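Local coordinates for folylpolyglutamate synthase (FolC) (Helicobacter pylori, PDB 6K8C), which probably adds glutamate to dihydropteroate and then to reduced folates, using ATP to build dihydrofolate and folylpolyglutamates, at residues Ser60-Leu65 with Asn243-Ala247; Lys75-Phe79 with Arg90-Asn94; Leu236-Leu240 with Leu269-Arg274. All coordinates share one frame; numbering follows the deposited sequence.

Contact 1: residues Ser60-Leu65 with Asn243-Ala247; sequences STGRFL and NLEVA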
loop_
_atom_site.group_PDB
_atom_site.type_symbol
_atom_site.label_atom_id
_atom_site.label_comp_id
_atom_site.label_asym_id
_atom_site.label_seq_id
_atom_site.Cartn_x
_atom_site.Cartn_y
_atom_site.Cartn_z
ATOM N N SER A 60 -5.480 0.399 1.504
ATOM C CA SER A 60 -6.910 0.135 1.646
ATOM C C SER A 60 -7.740 1.358 1.272
ATOM O O SER A 60 -8.784 1.226 0.624
ATOM C CB SER A 60 -7.234 -0.321 3.067
ATOM O OG SER A 60 -6.779 0.618 4.022
ATOM N N THR A 61 -7.301 2.554 1.677
ATOM C CA THR A 61 -8.033 3.764 1.306
ATOM C C THR A 61 -8.141 3.893 -0.208
ATOM O O THR A 61 -9.216 4.179 -0.748
ATOM C CB THR A 61 -7.350 5.003 1.887
ATOM O OG1 THR A 61 -7.227 4.873 3.307
ATOM C CG2 THR A 61 -8.155 6.257 1.557
ATOM N N GLY A 62 -7.029 3.686 -0.913
ATOM C CA GLY A 62 -7.050 3.806 -2.361
ATOM C C GLY A 62 -7.880 2.730 -3.029
ATOM O O GLY A 62 -8.589 2.994 -4.006
ATOM N N ARG A 63 -7.804 1.499 -2.521
ATOM C CA ARG A 63 -8.539 0.413 -3.160
ATOM C C ARG A 63 -10.034 0.526 -2.887
ATOM O O ARG A 63 -10.851 0.198 -3.755
ATOM C CB ARG A 63 -7.996 -0.941 -2.695
ATOM C CG ARG A 63 -8.568 -2.146 -3.467
ATOM C CD ARG A 63 -8.257 -2.089 -4.969
ATOM N NE ARG A 63 -6.819 -2.041 -5.205
ATOM C CZ ARG A 63 -6.022 -3.102 -5.217
ATOM N NH1 ARG A 63 -6.518 -4.318 -5.030
ATOM N NH2 ARG A 63 -4.726 -2.944 -5.424
ATOM N N PHE A 64 -10.409 0.985 -1.687
ATOM C CA PHE A 64 -11.818 1.244 -1.389
ATOM C C PHE A 64 -12.394 2.271 -2.354
ATOM O O PHE A 64 -13.477 2.078 -2.918
ATOM C CB PHE A 64 -11.973 1.745 0.053
ATOM C CG PHE A 64 -12.236 0.667 1.063
ATOM C CD1 PHE A 64 -13.125 -0.358 0.800
ATOM C CD2 PHE A 64 -11.605 0.701 2.301
ATOM C CE1 PHE A 64 -13.371 -1.342 1.750
ATOM C CE2 PHE A 64 -11.844 -0.278 3.256
ATOM C CZ PHE A 64 -12.730 -1.301 2.979
ATOM N N LEU A 65 -11.673 3.380 -2.552
ATOM C CA LEU A 65 -12.104 4.383 -3.522
ATOM C C LEU A 65 -12.207 3.785 -4.920
ATOM O O LEU A 65 -13.187 4.023 -5.637
ATOM C CB LEU A 65 -11.135 5.565 -3.509
ATOM C CG LEU A 65 -11.360 6.678 -4.539
ATOM C CD1 LEU A 65 -12.732 7.310 -4.376
ATOM C CD2 LEU A 65 -10.279 7.737 -4.418
ATOM N N ASN A 243 -10.500 4.195 7.173
ATOM C CA ASN A 243 -9.980 4.181 5.807
ATOM C C ASN A 243 -11.115 4.192 4.794
ATOM O O ASN A 243 -11.045 4.895 3.778
ATOM C CB ASN A 243 -9.066 2.972 5.600
ATOM C CG ASN A 243 -7.758 3.097 6.365
ATOM O OD1 ASN A 243 -7.392 4.181 6.807
ATOM N ND2 ASN A 243 -7.047 1.986 6.519
ATOM N N LEU A 244 -12.187 3.442 5.067
ATOM C CA LEU A 244 -13.341 3.464 4.176
ATOM C C LEU A 244 -14.092 4.787 4.269
ATOM O O LEU A 244 -14.608 5.280 3.258
ATOM C CB LEU A 244 -14.276 2.289 4.478
ATOM C CG LEU A 244 -15.564 2.189 3.640
ATOM C CD1 LEU A 244 -15.301 2.095 2.116
ATOM C CD2 LEU A 244 -16.407 1.008 4.099
ATOM N N GLU A 245 -14.190 5.368 5.475
ATOM C CA GLU A 245 -14.838 6.673 5.598
ATOM C C GLU A 245 -14.119 7.721 4.762
ATOM O O GLU A 245 -14.760 8.555 4.111
ATOM C CB GLU A 245 -14.890 7.121 7.062
ATOM C CG GLU A 245 -15.918 6.400 7.911
ATOM C CD GLU A 245 -17.351 6.795 7.584
ATOM O OE1 GLU A 245 -17.563 7.760 6.815
ATOM O OE2 GLU A 245 -18.269 6.140 8.115
ATOM N N VAL A 246 -12.786 7.693 4.769
ATOM C CA VAL A 246 -12.020 8.642 3.965
ATOM C C VAL A 246 -12.235 8.385 2.478
ATOM O O VAL A 246 -12.453 9.320 1.697
ATOM C CB VAL A 246 -10.533 8.577 4.349
ATOM C CG1 VAL A 246 -9.707 9.430 3.397
ATOM C CG2 VAL A 246 -10.342 9.022 5.806
ATOM N N ALA A 247 -12.199 7.118 2.063
ATOM C CA ALA A 247 -12.450 6.800 0.661
ATOM C C ALA A 247 -13.852 7.221 0.243
ATOM O O ALA A 247 -14.060 7.668 -0.891
ATOM C CB ALA A 247 -12.246 5.306 0.409
#

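Contact 2: residues Lys75-Phe79 with Arg90-Asn94; sequences KVLHF and RFFLN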
loop_
_atom_site.group_PDB
_atom_site.type_symbol
_atom_site.label_atom_id
_atom_site.label_comp_id
_atom_site.label_asym_id
_atom_site.label_seq_id
_atom_site.Cartn_x
_atom_site.Cartn_y
_atom_site.Cartn_z
ATOM N N LYS A 75 -13.932 3.310 -15.405
ATOM C CA LYS A 75 -12.666 2.617 -15.604
ATOM C C LYS A 75 -11.616 3.269 -14.715
ATOM O O LYS A 75 -11.399 4.483 -14.792
ATOM C CB LYS A 75 -12.250 2.665 -17.075
ATOM C CG LYS A 75 -13.115 1.802 -17.979
ATOM C CD LYS A 75 -12.479 1.634 -19.356
ATOM C CE LYS A 75 -13.449 1.998 -20.471
ATOM N NZ LYS A 75 -12.786 2.789 -21.548
ATOM N N VAL A 76 -10.978 2.471 -13.861
ATOM C CA VAL A 76 -10.058 2.981 -12.851
ATOM C C VAL A 76 -8.807 2.112 -12.820
ATOM O O VAL A 76 -8.893 0.880 -12.853
ATOM C CB VAL A 76 -10.709 3.010 -11.448
ATOM C CG1 VAL A 76 -9.788 3.699 -10.443
ATOM C CG2 VAL A 76 -12.067 3.694 -11.493
ATOM N N LEU A 77 -7.647 2.751 -12.718
ATOM C CA LEU A 77 -6.402 2.062 -12.415
ATOM C C LEU A 77 -5.904 2.507 -11.051
ATOM O O LEU A 77 -5.792 3.710 -10.790
ATOM C CB LEU A 77 -5.328 2.336 -13.469
ATOM C CG LEU A 77 -4.100 1.436 -13.280
ATOM C CD1 LEU A 77 -3.567 1.016 -14.634
ATOM C CD2 LEU A 77 -3.003 2.107 -12.458
ATOM N N HIS A 78 -5.587 1.538 -10.197
ATOM C CA HIS A 78 -5.034 1.795 -8.876
ATOM C C HIS A 78 -3.572 1.374 -8.876
ATOM O O HIS A 78 -3.262 0.187 -9.031
ATOM C CB HIS A 78 -5.812 1.046 -7.795
ATOM C CG HIS A 78 -5.370 1.369 -6.403
ATOM N ND1 HIS A 78 -5.606 0.533 -5.333
ATOM C CD2 HIS A 78 -4.717 2.444 -5.905
ATOM C CE1 HIS A 78 -5.123 1.083 -4.233
ATOM N NE2 HIS A 78 -4.578 2.243 -4.551
ATOM N N PHE A 79 -2.686 2.344 -8.699
ATOM C CA PHE A 79 -1.242 2.141 -8.735
ATOM C C PHE A 79 -0.717 2.148 -7.305
ATOM O O PHE A 79 -0.853 3.151 -6.607
ATOM C CB PHE A 79 -0.593 3.254 -9.557
ATOM C CG PHE A 79 0.910 3.238 -9.552
ATOM C CD1 PHE A 79 1.609 2.159 -10.058
ATOM C CD2 PHE A 79 1.618 4.331 -9.072
ATOM C CE1 PHE A 79 2.990 2.161 -10.072
ATOM C CE2 PHE A 79 3.000 4.340 -9.082
ATOM C CZ PHE A 79 3.685 3.256 -9.583
ATOM N N ARG A 90 1.202 -4.123 -8.627
ATOM C CA ARG A 90 1.223 -2.673 -8.539
ATOM C C ARG A 90 0.177 -2.006 -9.420
ATOM O O ARG A 90 -0.037 -0.798 -9.279
ATOM C CB ARG A 90 2.622 -2.161 -8.908
ATOM C CG ARG A 90 3.697 -2.552 -7.882
ATOM C CD ARG A 90 5.099 -2.420 -8.468
ATOM N NE ARG A 90 6.116 -2.902 -7.539
ATOM C CZ ARG A 90 6.905 -2.116 -6.820
ATOM N NH1 ARG A 90 6.806 -0.800 -6.927
ATOM N NH2 ARG A 90 7.806 -2.649 -6.000
ATOM N N PHE A 91 -0.485 -2.749 -10.307
ATOM C CA PHE A 91 -1.423 -2.173 -11.268
ATOM C C PHE A 91 -2.745 -2.931 -11.188
ATOM O O PHE A 91 -2.884 -4.018 -11.757
ATOM C CB PHE A 91 -0.843 -2.211 -12.683
ATOM C CG PHE A 91 0.609 -1.819 -12.753
ATOM C CD1 PHE A 91 0.975 -0.488 -12.889
ATOM C CD2 PHE A 91 1.608 -2.785 -12.700
ATOM C CE1 PHE A 91 2.317 -0.120 -12.972
ATOM C CE2 PHE A 91 2.947 -2.427 -12.768
ATOM C CZ PHE A 91 3.302 -1.091 -12.906
ATOM N N PHE A 92 -3.707 -2.355 -10.472
ATOM C CA PHE A 92 -5.061 -2.892 -10.365
ATOM C C PHE A 92 -5.908 -2.148 -11.389
ATOM O O PHE A 92 -6.208 -0.965 -11.207
ATOM C CB PHE A 92 -5.601 -2.705 -8.948
ATOM C CG PHE A 92 -6.889 -3.442 -8.672
ATOM C CD1 PHE A 92 -6.877 -4.791 -8.362
ATOM C CD2 PHE A 92 -8.103 -2.774 -8.691
ATOM C CE1 PHE A 92 -8.054 -5.465 -8.090
ATOM C CE2 PHE A 92 -9.292 -3.444 -8.420
ATOM C CZ PHE A 92 -9.263 -4.789 -8.120
ATOM N N LEU A 93 -6.263 -2.827 -12.477
ATOM C CA LEU A 93 -6.844 -2.180 -13.648
ATOM C C LEU A 93 -8.231 -2.747 -13.918
ATOM O O LEU A 93 -8.376 -3.948 -14.175
ATOM C CB LEU A 93 -5.941 -2.370 -14.872
ATOM C CG LEU A 93 -6.526 -1.971 -16.226
ATOM C CD1 LEU A 93 -6.808 -0.475 -16.279
ATOM C CD2 LEU A 93 -5.580 -2.378 -17.353
ATOM N N ASN A 94 -9.240 -1.880 -13.868
ATOM C CA ASN A 94 -10.620 -2.234 -14.199
ATOM C C ASN A 94 -11.069 -3.486 -13.447
ATOM O O ASN A 94 -11.626 -4.424 -14.019
ATOM C CB ASN A 94 -10.792 -2.403 -15.711
ATOM C CG ASN A 94 -10.450 -1.138 -16.480
ATOM O OD1 ASN A 94 -10.603 -0.029 -15.970
ATOM N ND2 ASN A 94 -9.974 -1.300 -17.710
#

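Contact 3: residues Leu236-Leu240 with Leu269-Arg274; sequences LARFL and LNLIGR. With CIT (citric acid), chain B.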
loop_
_atom_site.group_PDB
_atom_site.type_symbol
_atom_site.label_atom_id
_atom_site.label_comp_id
_atom_site.label_asym_id
_atom_site.label_seq_id
_atom_site.Cartn_x
_atom_site.Cartn_y
_atom_site.Cartn_z
ATOM N N LEU A 236 -14.349 -7.665 8.067
ATOM C CA LEU A 236 -13.173 -6.950 7.577
ATOM C C LEU A 236 -12.472 -6.160 8.670
ATOM O O LEU A 236 -12.048 -5.027 8.426
ATOM C CB LEU A 236 -13.568 -6.034 6.420
ATOM C CG LEU A 236 -14.058 -6.683 5.125
ATOM C CD1 LEU A 236 -14.665 -5.645 4.193
ATOM C CD2 LEU A 236 -12.932 -7.436 4.430
ATOM N N ALA A 237 -12.315 -6.727 9.871
ATOM C CA ALA A 237 -11.568 -6.044 10.924
ATOM C C ALA A 237 -10.115 -5.802 10.542
ATOM O O ALA A 237 -9.436 -5.006 11.202
ATOM C CB ALA A 237 -11.626 -6.843 12.224
ATOM N N ARG A 238 -9.626 -6.473 9.495
ATOM C CA ARG A 238 -8.256 -6.257 9.047
ATOM C C ARG A 238 -8.017 -4.810 8.634
ATOM O O ARG A 238 -6.892 -4.308 8.741
ATOM C CB ARG A 238 -7.935 -7.210 7.889
ATOM C CG ARG A 238 -6.575 -6.996 7.240
ATOM C CD ARG A 238 -5.477 -7.216 8.257
ATOM N NE ARG A 238 -4.135 -6.986 7.728
ATOM C CZ ARG A 238 -3.604 -5.786 7.517
ATOM N NH1 ARG A 238 -4.309 -4.685 7.760
ATOM N NH2 ARG A 238 -2.367 -5.685 7.058
ATOM N N PHE A 239 -9.058 -4.114 8.186
ATOM C CA PHE A 239 -8.924 -2.757 7.672
ATOM C C PHE A 239 -9.634 -1.770 8.590
ATOM O O PHE A 239 -10.771 -2.011 9.007
ATOM C CB PHE A 239 -9.483 -2.667 6.253
ATOM C CG PHE A 239 -8.905 -3.687 5.318
ATOM C CD1 PHE A 239 -7.613 -3.555 4.842
ATOM C CD2 PHE A 239 -9.651 -4.786 4.926
ATOM C CE1 PHE A 239 -7.073 -4.496 3.976
ATOM C CE2 PHE A 239 -9.115 -5.734 4.065
ATOM C CZ PHE A 239 -7.824 -5.586 3.591
ATOM N N LEU A 240 -8.953 -0.670 8.906
ATOM C CA LEU A 240 -9.543 0.376 9.733
ATOM C C LEU A 240 -10.786 0.946 9.067
ATOM O O LEU A 240 -10.766 1.298 7.884
ATOM C CB LEU A 240 -8.531 1.495 9.979
ATOM C CG LEU A 240 -7.538 1.348 11.130
ATOM C CD1 LEU A 240 -6.517 2.478 11.093
ATOM C CD2 LEU A 240 -8.269 1.319 12.465
ATOM N N LEU A 269 -13.643 -5.930 0.533
ATOM C CA LEU A 269 -12.292 -5.521 0.172
ATOM C C LEU A 269 -11.319 -6.674 0.365
ATOM O O LEU A 269 -11.279 -7.301 1.428
ATOM C CB LEU A 269 -11.841 -4.321 1.008
ATOM C CG LEU A 269 -10.362 -3.966 0.812
ATOM C CD1 LEU A 269 -10.111 -3.528 -0.626
ATOM C CD2 LEU A 269 -9.893 -2.896 1.792
ATOM N N ASN A 270 -10.531 -6.945 -0.667
ATOM C CA ASN A 270 -9.468 -7.935 -0.611
ATOM C C ASN A 270 -8.209 -7.310 -1.186
ATOM O O ASN A 270 -8.229 -6.782 -2.303
ATOM C CB ASN A 270 -9.843 -9.201 -1.389
ATOM C CG ASN A 270 -8.672 -10.148 -1.556
ATOM O OD1 ASN A 270 -7.925 -10.063 -2.529
ATOM N ND2 ASN A 270 -8.509 -11.062 -0.606
ATOM N N LEU A 271 -7.126 -7.349 -0.420
ATOM C CA LEU A 271 -5.827 -6.887 -0.880
ATOM C C LEU A 271 -4.847 -8.043 -0.825
ATOM O O LEU A 271 -4.830 -8.808 0.144
ATOM C CB LEU A 271 -5.300 -5.728 -0.035
ATOM C CG LEU A 271 -5.998 -4.380 -0.171
ATOM C CD1 LEU A 271 -5.359 -3.371 0.777
ATOM C CD2 LEU A 271 -5.941 -3.901 -1.615
ATOM N N ILE A 272 -4.041 -8.175 -1.880
ATOM C CA ILE A 272 -3.027 -9.219 -1.907
ATOM C C ILE A 272 -2.027 -8.980 -0.783
ATOM O O ILE A 272 -1.578 -7.852 -0.550
ATOM C CB ILE A 272 -2.344 -9.257 -3.284
ATOM C CG1 ILE A 272 -3.312 -9.812 -4.334
ATOM C CG2 ILE A 272 -1.069 -10.088 -3.236
ATOM C CD1 ILE A 272 -2.952 -9.448 -5.770
ATOM N N GLY A 273 -1.683 -10.048 -0.071
ATOM C CA GLY A 273 -0.736 -9.939 1.016
ATOM C C GLY A 273 -1.320 -9.463 2.323
ATOM O O GLY A 273 -0.562 -9.205 3.263
ATOM N N ARG A 274 -2.640 -9.326 2.410
ATOM C CA ARG A 274 -3.328 -8.963 3.644
ATOM C C ARG A 274 -4.249 -10.114 4.013
ATOM O O ARG A 274 -5.196 -10.407 3.276
ATOM C CB ARG A 274 -4.130 -7.667 3.481
ATOM C CG ARG A 274 -3.310 -6.391 3.601
ATOM C CD ARG A 274 -2.481 -6.141 2.351
ATOM N NE ARG A 274 -2.011 -4.762 2.282
ATOM C CZ ARG A 274 -1.459 -4.212 1.205
ATOM N NH1 ARG A 274 -1.302 -4.925 0.099
ATOM N NH2 ARG A 274 -1.064 -2.947 1.236
HETATM C C1 CIT B . -0.013 -2.378 6.157
HETATM O O1 CIT B . 0.875 -1.658 5.649
HETATM O O2 CIT B . 0.011 -2.602 7.385
HETATM C C2 CIT B . -1.100 -2.952 5.283
HETATM C C3 CIT B . -2.081 -1.813 5.051
HETATM O O7 CIT B . -1.520 -0.943 4.034
HETATM C C4 CIT B . -3.459 -2.260 4.606
HETATM C C5 CIT B . -4.192 -0.949 4.493
HETATM O O3 CIT B . -3.887 -0.152 3.576
HETATM O O4 CIT B . -5.070 -0.638 5.336
HETATM C C6 CIT B . -2.268 -1.031 6.344
HETATM O O5 CIT B . -1.809 0.128 6.484
HETATM O O6 CIT B . -2.890 -1.561 7.294
#

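Contact 1: residues Ser60-Leu65 with Asn243-Ala247
With chi1 at 55°, Ser60 places OG in the crowded position between its backbone N and carbonyl carbon, while Asn243 keeps CG beside its own backbone N; the amide of Asn243 is thereby brought against the hydroxyl. Asn243 ND2 lies 2.9 Å from Ser60 OG, but the hydrogen bond it gives is strongly bent and weak. The same hydroxyl is also hydrogen-bonded, at a rather short distance, to a citrate probably from the crystallisation liquor. Thr61 meets Asn243 at about a right angle, its OG1 resting 3.5 Å from Asn243 CB; that hydroxyl is hydrogen-bonded to Gly57 O and meets the asparagine without a bond. Phe64 is turned off a staggered rotamer (chi1 -92°), which lays one ring face against Leu244. Leu244 CD1 stands 3.7 Å from the centroid of the Phe64 ring, a CH-pi contact set toward the rim. The backbones come close at Ala247, whose CB reaches to 3.4 Å from Thr61 O and 3.6 Å from Phe64 CB, and lies beside Leu65 as well. Leu65 continues onto Ala250, Phe251 and Leu254 of the second helix, and Thr61 and Val246 both rest on Val161 of strand 159-162. The two helical segments cross at -48°, their axes 8.2 Å apart, and every touching residue is buried. Helix 241-254 thus packs beside helix 58-70, which starts within the glycine-rich sequence ending at Ser60, consistent with a P-loop that probably holds the ATP phosphates; such a helix against parallel strands marks the P-loop NTPase fold, as in the Mur ligase middle domain.

Contact 2: residues Lys75-Phe79 with Arg90-Asn94
Phe79 and Phe91 run side by side and point the same way, although they reach this position through different rotamers. In Phe79 the ring carbon CG is anti to the backbone N (chi1 174°); in Phe91 it sits beside the N (chi1 -43°). The rings end up near parallel, planes at 30°, but are slid so far apart that they barely overlap: the centroids of the Phe79 and Phe91 rings are 5.7 Å apart, and the touch is between Phe79 CE1 and Phe91 CE1 at 3.8 Å. Leu77 and Leu93 share this face, both with CG anti to the N, and meet through their branches, Leu77 CD1 to Leu93 CD1 at 3.9 Å. Helix 121-132 covers it, receiving Leu77, Phe79 and Phe91. The backbones form an antiparallel beta hairpin at one side of the mixed sheet of the middle domain, with strand 76-79 continuing the sheet through parallel pairing with strand 138-142. His78 and Phe92 are its hydrogen-bonded pair: His78 N reaches Phe92 O at 2.8 Å, and Phe92 N returns to His78 O at 3.0 Å. On the face toward helix 58-70 their CB atoms touch at 3.9 Å, after which the two side chains spread apart. The imidazole of His78 bonds through ND1 to Arg63, whose guanidinium also makes a cation-pi contact with Phe92. Toward the exposed end, Asn94 N bonds to Val76 O at 3.0 Å. The Asn94 side chain folds back, its OD1 taking a weak bond from Val76 N and brushing Lys75 CB at 3.3 Å.

Contact 3: residues Leu236-Leu240 with Leu269-Arg274
Phe239 and Leu269 make the tight part of this contact. Leu269 CD2 sits almost squarely over the Phe239 ring, 3.5 Å from its centroid and 5° off the normal, a CH-pi contact. Arg238 CG lies over the centre of the opposite face, so the ring is sandwiched between a leucine methyl and an arginine methylene. Leu271 CD1 adds a contact with Phe239 CE1 at 3.8 Å, and Leu236 CD2 nears Leu269 O at 3.4 Å. Segment 269-274 leads through a type II turn into strand 276-279 of the second sheet, consistent with the connection to the glutamate ligase domain of Mur ligases. The partly exposed side is looser and polar. Arg274 holds CG beside its backbone N (chi1 -81°), over the Arg238 guanidinium and 3.7 Å from Arg238 NH2; the bend at chi2 turns the head group toward the citrate. Arg274 NH1 bonds in its guanidinium plane to Ile272 O at 3.0 Å, which helps hold the group's orientation, while Arg238 NE forms a salt bridge with Asp285 of strand 282-285. Citrate lies between the arginines: Arg238 NH1 to citrate O6 and Arg274 NH2 to citrate O7 are straight but long, weak bonds of 3.5 Å.

Overall arrangement
Helix 58-70 ties the three contacts together. One side of it packs on helix 241-254 in contact 1, while its Arg63 side bears on contact 2. Phe64 and Arg63 also pack on Leu269, and Ser60 on Phe239, joining contact 1 to contact 3; contacts 2 and 3 do not touch, their nearest atoms being about 6 Å apart. Contact 1 is wholly buried helix packing with one weak polar bond, whereas contact 2 is held by backbone hydrogen bonds and runs from a buried end to an exposed one. Contact 3, between loops near the strands of the second sheet, combines an apolar centre with arginines facing the citrate that Ser60 also binds.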